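Long-range contacts in protein E (Haemophilus influenzae, PDB 3ZH5), which acts as a multifunctional adhesin that binds host epithelial cells and the host proteins vitronectin, laminin and plasminogen, aiding serum resistance and immune evasion: residues N77-Q82 with T107-P112; P60-R65 with F87-W92; T10-G15 with N24-S29. All coordinates share one frame; numbering follows the deposited sequence.

Interaction 1 (N77-Q82 with T107-P112)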
loop_
_atom_site.group_PDB
_atom_site.type_symbol
_atom_site.label_atom_id
_atom_site.label_comp_id
_atom_site.label_asym_id
_atom_site.label_seq_id
_atom_site.Cartn_x
_atom_site.Cartn_y
_atom_site.Cartn_z
ATOM N N ASN A 77 10.295 -11.799 -10.788
ATOM C CA ASN A 77 10.226 -12.924 -9.839
ATOM C C ASN A 77 9.172 -12.716 -8.773
ATOM O O ASN A 77 9.048 -13.527 -7.855
ATOM C CB ASN A 77 11.599 -13.185 -9.213
ATOM C CG ASN A 77 12.192 -11.950 -8.529
ATOM O OD1 ASN A 77 11.494 -10.970 -8.241
ATOM N ND2 ASN A 77 13.489 -12.013 -8.242
ATOM N N TYR A 78 8.399 -11.639 -8.899
ATOM C CA TYR A 78 7.356 -11.308 -7.932
ATOM C C TYR A 78 7.882 -11.247 -6.484
ATOM O O TYR A 78 7.185 -11.615 -5.534
ATOM C CB TYR A 78 6.178 -12.293 -8.060
ATOM C CG TYR A 78 5.122 -11.924 -9.103
ATOM C CD1 TYR A 78 5.472 -11.415 -10.335
ATOM C CD2 TYR A 78 3.759 -12.123 -8.841
ATOM C CE1 TYR A 78 4.509 -11.068 -11.279
ATOM C CE2 TYR A 78 2.790 -11.791 -9.768
ATOM C CZ TYR A 78 3.176 -11.268 -10.995
ATOM O OH TYR A 78 2.241 -10.923 -11.932
ATOM N N HIS A 79 9.099 -10.720 -6.310
ATOM C CA HIS A 79 9.537 -10.297 -4.982
ATOM C C HIS A 79 8.971 -8.933 -4.695
ATOM O O HIS A 79 9.011 -8.033 -5.558
ATOM C CB HIS A 79 11.070 -10.209 -4.893
ATOM C CG HIS A 79 11.759 -11.538 -4.894
ATOM N ND1 HIS A 79 13.138 -11.672 -4.792
ATOM C CD2 HIS A 79 11.268 -12.794 -5.020
ATOM C CE1 HIS A 79 13.457 -12.949 -4.877
ATOM N NE2 HIS A 79 12.337 -13.653 -5.012
ATOM N N LEU A 80 8.483 -8.771 -3.477
ATOM C CA LEU A 80 7.837 -7.549 -3.023
ATOM C C LEU A 80 8.502 -7.177 -1.721
ATOM O O LEU A 80 8.453 -7.954 -0.760
ATOM C CB LEU A 80 6.350 -7.777 -2.708
ATOM C CG LEU A 80 5.592 -6.475 -2.402
ATOM C CD1 LEU A 80 5.490 -5.639 -3.652
ATOM C CD2 LEU A 80 4.198 -6.711 -1.952
ATOM N N THR A 81 9.151 -6.016 -1.692
ATOM C CA THR A 81 9.785 -5.506 -0.472
ATOM C C THR A 81 8.929 -4.445 0.196
ATOM O O THR A 81 8.424 -3.503 -0.459
ATOM C CB THR A 81 11.148 -4.918 -0.852
ATOM O OG1 THR A 81 11.890 -5.915 -1.578
ATOM C CG2 THR A 81 11.901 -4.401 0.357
ATOM N N GLN A 82 8.723 -4.614 1.492
ATOM C CA GLN A 82 8.102 -3.607 2.353
ATOM C C GLN A 82 9.220 -2.718 2.847
ATOM O O GLN A 82 10.146 -3.206 3.520
ATOM C CB GLN A 82 7.373 -4.260 3.525
ATOM C CG GLN A 82 6.980 -3.350 4.705
ATOM C CD GLN A 82 6.043 -2.210 4.412
ATOM O OE1 GLN A 82 5.221 -2.256 3.487
ATOM N NE2 GLN A 82 6.125 -1.180 5.245
ATOM N N THR A 107 11.303 -8.677 2.477
ATOM C CA THR A 107 10.934 -9.031 1.129
ATOM C C THR A 107 10.225 -10.394 1.124
ATOM O O THR A 107 10.682 -11.351 1.804
ATOM C CB THR A 107 12.167 -9.073 0.315
ATOM O OG1 THR A 107 12.680 -7.730 0.294
ATOM C CG2 THR A 107 11.935 -9.602 -1.098
ATOM N N LEU A 108 9.074 -10.453 0.428
ATOM C CA LEU A 108 8.381 -11.735 0.213
ATOM C C LEU A 108 8.505 -12.177 -1.227
ATOM O O LEU A 108 8.741 -11.377 -2.111
ATOM C CB LEU A 108 6.874 -11.604 0.438
ATOM C CG LEU A 108 6.343 -10.906 1.664
ATOM C CD1 LEU A 108 5.700 -9.638 1.201
ATOM C CD2 LEU A 108 5.343 -11.813 2.378
ATOM N N SER A 109 8.259 -13.457 -1.471
ATOM C CA SER A 109 8.045 -13.940 -2.805
ATOM C C SER A 109 6.521 -14.208 -2.843
ATOM O O SER A 109 6.046 -15.062 -2.139
ATOM C CB SER A 109 8.843 -15.209 -3.013
ATOM O OG SER A 109 8.725 -15.686 -4.328
ATOM N N LEU A 110 5.784 -13.437 -3.643
ATOM C CA LEU A 110 4.330 -13.430 -3.599
ATOM C C LEU A 110 3.788 -14.750 -4.057
ATOM O O LEU A 110 4.416 -15.463 -4.830
ATOM C CB LEU A 110 3.758 -12.307 -4.477
ATOM C CG LEU A 110 4.094 -10.910 -3.924
ATOM C CD1 LEU A 110 3.661 -9.852 -4.921
ATOM C CD2 LEU A 110 3.396 -10.675 -2.591
ATOM N N THR A 111 2.588 -15.069 -3.605
ATOM C CA THR A 111 2.002 -16.324 -3.984
ATOM C C THR A 111 0.562 -16.065 -4.469
ATOM O O THR A 111 -0.113 -15.151 -4.000
ATOM C CB THR A 111 2.099 -17.345 -2.800
ATOM O OG1 THR A 111 1.587 -18.615 -3.218
ATOM C CG2 THR A 111 1.292 -16.867 -1.607
ATOM N N PRO A 112 0.085 -16.876 -5.415
ATOM C CA PRO A 112 -1.260 -16.623 -5.936
ATOM C C PRO A 112 -2.344 -16.534 -4.870
ATOM O O PRO A 112 -2.188 -16.964 -3.718
ATOM C CB PRO A 112 -1.523 -17.832 -6.839
ATOM C CG PRO A 112 -0.183 -18.238 -7.294
ATOM C CD PRO A 112 0.732 -18.004 -6.103
HETATM O O HOH W 1 6.754 -15.389 -6.667
HETATM O O HOH W 2 11.362 -16.479 -5.681
#
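Leu80 and Leu110 make the apolar centre of this antiparallel ladder between strands 79-88 and 106-109, with Leu80 CB 4.0 Å from Leu110 CG. Leu80 lies on the face of the sheet that helix 115-128 covers, and Leu116 touches both leucines; with CG anti to the backbone N (chi1 -173°), Leu80 CD2 comes near Leu110 CD2. Ala120 packs on Leu110. The register is set by the backbone: Leu80 and Leu108 form a hydrogen-bonded pair, Leu108 N giving to Leu80 O at 2.8 Å and Leu80 N to Leu108 O at 3.0 Å. Just past the ladder, Leu110 N reaches Tyr78 O along an almost straight bond (178° at the hydrogen). The other face of the strands is polar. The non-hydrogen-bonded pair Thr81 and Thr107 joins its hydroxyls, OG1 to OG1, at 2.7 Å. At the next such pair, water 2 bridges His79 NE2 and Ser109 OG, lying in the imidazole plane at the ring edge. Asn77 closes an Asx turn, its OD1 accepting from His79 N at 3.1 Å, and the same amide lays ND2 over the centre of the His79 ring, 3.4 Å above its plane.

Interaction 2 (P60-R65 with F87-W92)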
loop_
_atom_site.group_PDB
_atom_site.type_symbol
_atom_site.label_atom_id
_atom_site.label_comp_id
_atom_site.label_asym_id
_atom_site.label_seq_id
_atom_site.Cartn_x
_atom_site.Cartn_y
_atom_site.Cartn_z
ATOM N N PRO A 60 -2.604 10.775 22.935
ATOM C CA PRO A 60 -3.277 9.477 22.938
ATOM C C PRO A 60 -4.761 9.542 22.588
ATOM O O PRO A 60 -5.438 8.524 22.726
ATOM C CB PRO A 60 -3.068 8.990 24.371
ATOM C CG PRO A 60 -2.939 10.245 25.190
ATOM C CD PRO A 60 -2.378 11.304 24.293
ATOM N N LYS A 61 -5.268 10.691 22.146
ATOM C CA LYS A 61 -6.657 10.746 21.676
ATOM C C LYS A 61 -6.700 10.759 20.148
ATOM O O LYS A 61 -7.744 10.493 19.544
ATOM C CB LYS A 61 -7.405 11.956 22.254
ATOM C CG LYS A 61 -7.166 13.263 21.521
ATOM C CD LYS A 61 -7.731 14.450 22.300
ATOM C CE LYS A 61 -7.381 15.793 21.655
ATOM N NZ LYS A 61 -7.844 16.945 22.468
ATOM N N ARG A 62 -5.555 11.040 19.532
ATOM C CA ARG A 62 -5.446 11.092 18.078
ATOM C C ARG A 62 -5.214 9.703 17.493
ATOM O O ARG A 62 -4.288 9.005 17.904
ATOM C CB ARG A 62 -4.284 12.005 17.682
ATOM C CG ARG A 62 -4.337 12.482 16.238
ATOM C CD ARG A 62 -3.584 13.786 16.092
ATOM N NE ARG A 62 -4.103 14.625 15.013
ATOM C CZ ARG A 62 -3.876 15.936 14.914
ATOM N NH1 ARG A 62 -3.141 16.563 15.830
ATOM N NH2 ARG A 62 -4.380 16.626 13.898
ATOM N N TYR A 63 -6.040 9.309 16.523
ATOM C CA TYR A 63 -5.920 7.989 15.915
ATOM C C TYR A 63 -5.806 8.080 14.402
ATOM O O TYR A 63 -6.323 9.012 13.791
ATOM C CB TYR A 63 -7.137 7.150 16.266
ATOM C CG TYR A 63 -8.439 7.822 15.902
ATOM C CD1 TYR A 63 -9.076 8.676 16.797
ATOM C CD2 TYR A 63 -9.041 7.606 14.663
ATOM C CE1 TYR A 63 -10.279 9.294 16.473
ATOM C CE2 TYR A 63 -10.254 8.219 14.330
ATOM C CZ TYR A 63 -10.858 9.062 15.240
ATOM O OH TYR A 63 -12.039 9.689 14.928
ATOM N N ALA A 64 -5.148 7.095 13.798
ATOM C CA ALA A 64 -4.948 7.085 12.359
ATOM C C ALA A 64 -6.170 6.489 11.693
ATOM O O ALA A 64 -6.794 5.598 12.261
ATOM C CB ALA A 64 -3.734 6.269 12.006
ATOM N N ARG A 65 -6.465 6.968 10.485
ATOM C CA ARG A 65 -7.527 6.421 9.636
ATOM C C ARG A 65 -7.011 5.664 8.416
ATOM O O ARG A 65 -7.741 4.876 7.818
ATOM C CB ARG A 65 -8.471 7.535 9.175
ATOM C CG ARG A 65 -9.247 8.147 10.320
ATOM C CD ARG A 65 -10.240 9.193 9.865
ATOM N NE ARG A 65 -10.771 9.900 11.021
ATOM C CZ ARG A 65 -12.025 10.319 11.140
ATOM N NH1 ARG A 65 -12.904 10.119 10.166
ATOM N NH2 ARG A 65 -12.403 10.948 12.245
ATOM N N PHE A 87 1.541 6.327 9.196
ATOM C CA PHE A 87 0.129 6.391 9.542
ATOM C C PHE A 87 -0.388 7.791 9.309
ATOM O O PHE A 87 0.321 8.747 9.525
ATOM C CB PHE A 87 -0.087 6.010 11.000
ATOM C CG PHE A 87 0.407 4.642 11.342
ATOM C CD1 PHE A 87 -0.350 3.525 11.040
ATOM C CD2 PHE A 87 1.615 4.474 11.984
ATOM C CE1 PHE A 87 0.096 2.269 11.359
ATOM C CE2 PHE A 87 2.063 3.215 12.302
ATOM C CZ PHE A 87 1.301 2.112 11.991
ATOM N N TYR A 88 -1.636 7.913 8.878
ATOM C CA TYR A 88 -2.227 9.223 8.642
ATOM C C TYR A 88 -3.575 9.329 9.306
ATOM O O TYR A 88 -4.259 8.324 9.499
ATOM C CB TYR A 88 -2.373 9.476 7.148
ATOM C CG TYR A 88 -1.041 9.652 6.455
ATOM C CD1 TYR A 88 -0.355 8.564 5.937
ATOM C CD2 TYR A 88 -0.476 10.908 6.320
ATOM C CE1 TYR A 88 0.856 8.728 5.299
ATOM C CE2 TYR A 88 0.752 11.082 5.694
ATOM C CZ TYR A 88 1.410 9.987 5.187
ATOM O OH TYR A 88 2.623 10.146 4.552
ATOM N N ASP A 89 -3.967 10.549 9.653
ATOM C CA ASP A 89 -5.187 10.737 10.421
ATOM C C ASP A 89 -6.387 11.017 9.522
ATOM O O ASP A 89 -7.481 11.278 10.022
ATOM C CB ASP A 89 -5.012 11.848 11.462
ATOM C CG ASP A 89 -5.190 13.240 10.880
ATOM O OD1 ASP A 89 -4.996 13.407 9.654
ATOM O OD2 ASP A 89 -5.518 14.169 11.654
ATOM N N GLU A 90 -6.171 10.977 8.207
ATOM C CA GLU A 90 -7.267 11.026 7.229
ATOM C C GLU A 90 -7.186 9.788 6.331
ATOM O O GLU A 90 -6.140 9.141 6.271
ATOM C CB GLU A 90 -7.181 12.300 6.375
ATOM C CG GLU A 90 -7.460 13.580 7.133
ATOM C CD GLU A 90 -6.754 14.780 6.528
ATOM O OE1 GLU A 90 -6.490 14.765 5.310
ATOM O OE2 GLU A 90 -6.452 15.735 7.274
ATOM N N PHE A 91 -8.280 9.441 5.648
ATOM C CA PHE A 91 -8.254 8.301 4.727
ATOM C C PHE A 91 -7.400 8.650 3.506
ATOM O O PHE A 91 -7.041 9.807 3.307
ATOM C CB PHE A 91 -9.687 7.906 4.296
ATOM C CG PHE A 91 -10.536 7.385 5.416
ATOM C CD1 PHE A 91 -10.234 6.185 6.031
ATOM C CD2 PHE A 91 -11.634 8.095 5.854
ATOM C CE1 PHE A 91 -11.000 5.712 7.061
ATOM C CE2 PHE A 91 -12.410 7.619 6.880
ATOM C CZ PHE A 91 -12.085 6.430 7.489
ATOM N N TRP A 92 -7.048 7.646 2.712
ATOM C CA TRP A 92 -6.277 7.841 1.478
ATOM C C TRP A 92 -4.812 8.261 1.731
ATOM O O TRP A 92 -4.150 8.819 0.858
ATOM C CB TRP A 92 -6.983 8.842 0.546
ATOM C CG TRP A 92 -8.442 8.472 0.247
ATOM C CD1 TRP A 92 -9.544 9.190 0.574
ATOM C CD2 TRP A 92 -8.911 7.297 -0.427
ATOM N NE1 TRP A 92 -10.688 8.540 0.137
ATOM C CE2 TRP A 92 -10.320 7.372 -0.474
ATOM C CE3 TRP A 92 -8.273 6.187 -0.999
ATOM C CZ2 TRP A 92 -11.119 6.368 -1.066
ATOM C CZ3 TRP A 92 -9.067 5.189 -1.595
ATOM C CH2 TRP A 92 -10.479 5.287 -1.611
#
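The beta hairpin of strands 64-74 and 79-88 comes apart here, at the end away from its turn, where Ala64 and Arg65 still lie against Phe87, Tyr88 and Asp89. One backbone hydrogen bond joins the two segments: Arg65 N to Tyr88 O, 2.8 Å, in the carbonyl plane but bent at the hydrogen (146°). Next to it, the CA atoms of Ala64 and Asp89 come within 4.1 Å, and Ala64 CB packs on Phe87 CB at 3.8 Å.

Both chains turn a corner here, at Arg65 and at Asp89, and past it the side chains take over. Arg65 CB sits over one face of the Phe91 ring, shifted toward its rim, in a CH-pi contact 4.0 Å from the centroid. From there the arginine chain runs extended from CG to NE, passing Asp89 O with its CD at 3.5 Å; the guanidinium is turned steeply to the phenyl, 72° between planes, with Phe91 CE2 near its edge.

Arg62 adds a charged contact at the surface. Its CG lies anti to the backbone N (chi1 -162°), and the extended chain brings NH2 to Asp89 OD2 at 3.5 Å, a long salt bridge made at the edge of the guanidinium. Asp89 OD1 accepts a hydrogen bond from Leu96 N, so its carboxylate spans two partners. Beyond Asp89, Glu90 O takes a bond from Ser66 OG of strand 64-74. The contact thus sits at the open end of the antiparallel beta hairpin of strands 64-74 and 79-88, where both chains turn their corners and leave the pairing.

Interaction 3 (T10-G15 with N24-S29)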
loop_
_atom_site.group_PDB
_atom_site.type_symbol
_atom_site.label_atom_id
_atom_site.label_comp_id
_atom_site.label_asym_id
_atom_site.label_seq_id
_atom_site.Cartn_x
_atom_site.Cartn_y
_atom_site.Cartn_z
ATOM N N THR A 10 -16.468 4.152 0.484
ATOM C CA THR A 10 -16.826 3.215 -0.561
ATOM C C THR A 10 -16.494 3.783 -1.921
ATOM O O THR A 10 -16.094 3.056 -2.825
ATOM C CB THR A 10 -18.345 2.932 -0.583
ATOM O OG1 THR A 10 -18.847 2.813 0.753
ATOM C CG2 THR A 10 -18.624 1.660 -1.371
ATOM N N ASP A 11 -16.688 5.087 -2.076
ATOM C CA ASP A 11 -16.258 5.770 -3.291
ATOM C C ASP A 11 -14.730 5.876 -3.345
ATOM O O ASP A 11 -14.095 6.309 -2.381
ATOM C CB ASP A 11 -16.881 7.158 -3.369
ATOM C CG ASP A 11 -18.384 7.115 -3.584
ATOM O OD1 ASP A 11 -18.903 6.061 -4.036
ATOM O OD2 ASP A 11 -19.040 8.147 -3.313
ATOM N N VAL A 12 -14.154 5.486 -4.479
ATOM C CA VAL A 12 -12.703 5.443 -4.641
ATOM C C VAL A 12 -12.136 6.741 -5.228
ATOM O O VAL A 12 -12.552 7.204 -6.297
ATOM C CB VAL A 12 -12.318 4.266 -5.560
ATOM C CG1 VAL A 12 -10.825 4.129 -5.675
ATOM C CG2 VAL A 12 -12.963 2.983 -5.053
ATOM N N ARG A 13 -11.189 7.328 -4.507
ATOM C CA ARG A 13 -10.412 8.466 -4.983
ATOM C C ARG A 13 -9.720 8.163 -6.316
ATOM O O ARG A 13 -9.127 7.098 -6.512
ATOM C CB ARG A 13 -9.383 8.827 -3.912
ATOM C CG ARG A 13 -8.344 9.866 -4.288
ATOM C CD ARG A 13 -8.872 11.265 -4.096
ATOM N NE ARG A 13 -9.347 11.511 -2.735
ATOM C CZ ARG A 13 -8.587 11.951 -1.734
ATOM N NH1 ARG A 13 -7.290 12.192 -1.910
ATOM N NH2 ARG A 13 -9.133 12.149 -0.543
ATOM N N SER A 14 -9.806 9.110 -7.235
ATOM C CA SER A 14 -9.159 8.979 -8.537
ATOM C C SER A 14 -7.686 8.599 -8.415
ATOM O O SER A 14 -6.921 9.174 -7.626
ATOM C CB SER A 14 -9.348 10.272 -9.364
ATOM O OG SER A 14 -8.107 10.756 -9.852
ATOM N N GLY A 15 -7.299 7.617 -9.220
ATOM C CA GLY A 15 -5.966 7.073 -9.220
ATOM C C GLY A 15 -5.708 5.921 -8.262
ATOM O O GLY A 15 -4.650 5.302 -8.322
ATOM N N ASN A 24 -10.679 -2.279 1.045
ATOM C CA ASN A 24 -10.013 -1.094 1.616
ATOM C C ASN A 24 -8.522 -1.040 1.392
ATOM O O ASN A 24 -7.859 -0.234 2.016
ATOM C CB ASN A 24 -10.306 -1.008 3.110
ATOM C CG ASN A 24 -11.785 -0.821 3.358
ATOM O OD1 ASN A 24 -12.383 0.058 2.733
ATOM N ND2 ASN A 24 -12.402 -1.679 4.191
ATOM N N TYR A 25 -8.008 -1.919 0.548
ATOM C CA TYR A 25 -6.573 -1.928 0.265
ATOM C C TYR A 25 -6.425 -1.436 -1.164
ATOM O O TYR A 25 -7.114 -1.945 -2.056
ATOM C CB TYR A 25 -6.033 -3.357 0.390
ATOM C CG TYR A 25 -4.525 -3.450 0.506
ATOM C CD1 TYR A 25 -3.730 -3.136 -0.562
ATOM C CD2 TYR A 25 -3.911 -3.883 1.682
ATOM C CE1 TYR A 25 -2.338 -3.208 -0.475
ATOM C CE2 TYR A 25 -2.534 -3.977 1.785
ATOM C CZ TYR A 25 -1.748 -3.640 0.702
ATOM O OH TYR A 25 -0.372 -3.709 0.781
ATOM N N TYR A 26 -5.564 -0.450 -1.385
ATOM C CA TYR A 26 -5.427 0.173 -2.708
ATOM C C TYR A 26 -3.961 0.362 -3.132
ATOM O O TYR A 26 -3.052 0.414 -2.301
ATOM C CB TYR A 26 -6.036 1.583 -2.700
ATOM C CG TYR A 26 -7.471 1.676 -2.282
ATOM C CD1 TYR A 26 -7.829 1.710 -0.932
ATOM C CD2 TYR A 26 -8.487 1.744 -3.235
ATOM C CE1 TYR A 26 -9.191 1.794 -0.535
ATOM C CE2 TYR A 26 -9.832 1.832 -2.844
ATOM C CZ TYR A 26 -10.165 1.881 -1.504
ATOM O OH TYR A 26 -11.518 1.955 -1.135
ATOM N N ILE A 27 -3.743 0.461 -4.431
ATOM C CA ILE A 27 -2.464 0.972 -4.968
ATOM C C ILE A 27 -2.674 2.441 -5.269
ATOM O O ILE A 27 -3.690 2.803 -5.845
ATOM C CB ILE A 27 -2.117 0.317 -6.301
ATOM C CG1 ILE A 27 -1.840 -1.167 -6.100
ATOM C CG2 ILE A 27 -0.933 1.042 -7.001
ATOM C CD1 ILE A 27 -1.939 -1.925 -7.359
ATOM N N ASP A 28 -1.757 3.304 -4.850
ATOM C CA ASP A 28 -1.890 4.703 -5.179
ATOM C C ASP A 28 -1.174 4.836 -6.504
ATOM O O ASP A 28 0.074 4.756 -6.592
ATOM C CB ASP A 28 -1.349 5.588 -4.057
ATOM C CG ASP A 28 -1.180 7.059 -4.463
ATOM O OD1 ASP A 28 -1.548 7.446 -5.600
ATOM O OD2 ASP A 28 -0.714 7.849 -3.597
ATOM N N SER A 29 -1.981 5.007 -7.555
ATOM C CA SER A 29 -1.487 4.938 -8.925
ATOM C C SER A 29 -0.469 6.058 -9.192
ATOM O O SER A 29 0.494 5.873 -9.933
ATOM C CB SER A 29 -2.659 5.016 -9.902
ATOM O OG SER A 29 -2.291 4.513 -11.158
#
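Tyr26, which packs on Val12, hydrogen-bonds through its OH to Arg18 NH2, and that same nitrogen also binds Thr10 O; one guanidinium nitrogen of strand 16-19 thus links both segments at the margin of the antiparallel sheet. The chain of 10-15 has no regular structure. From Val12 to Gly15 it runs roughly along 26-29, the two directions 30° apart, then doubles back to enter strand 16-19, which pairs antiparallel with strand 25-34.

At the reversal, Gly15 takes a positive phi of 89°, a conformation that glycine adopts easily. Its carbonyl O lies 2.8 Å from Ser29 N in a hydrogen bond that would carry on the ladder marked further along by the Ile27 and Ile17 backbones, but this oxygen is modelled too close to the neighbouring Ser29 CB, so its exact place is doubtful.

Asp28, buried beside the contact, has its OD2 in a salt bridge with Arg68 and its OD1 bonded to Glu30 N. Val12 comes at the phenol obliquely with both branches: CG1, anti to the backbone N (chi1 -176°), lies 3.8 Å from Tyr26 CE2 and 4.1 Å from Tyr26 CD2, and CG2 of the same valine lies 4.0 Å from Tyr26 CE2.

All three contacts reach the same antiparallel sheet. Interactions 1 and 2 share strand 79-88 but use opposite ends of it, their centres 28 Å apart, on opposite sides of the chain's centre. Interaction 1, partly buried, is regular strand pairing with leucines under the helix and hydroxyls and waters on the other face. Interaction 2 lies at the surface and relies on arginine side chains more than on backbone bonds. Interaction 3, whose centre lies nearest the centre of the molecule and which is also partly buried, joins a loop to a strand through little area. It touches interaction 2 directly: Trp92 CH2 packs on Tyr26 CZ at 3.4 Å and reaches Val12 CA too.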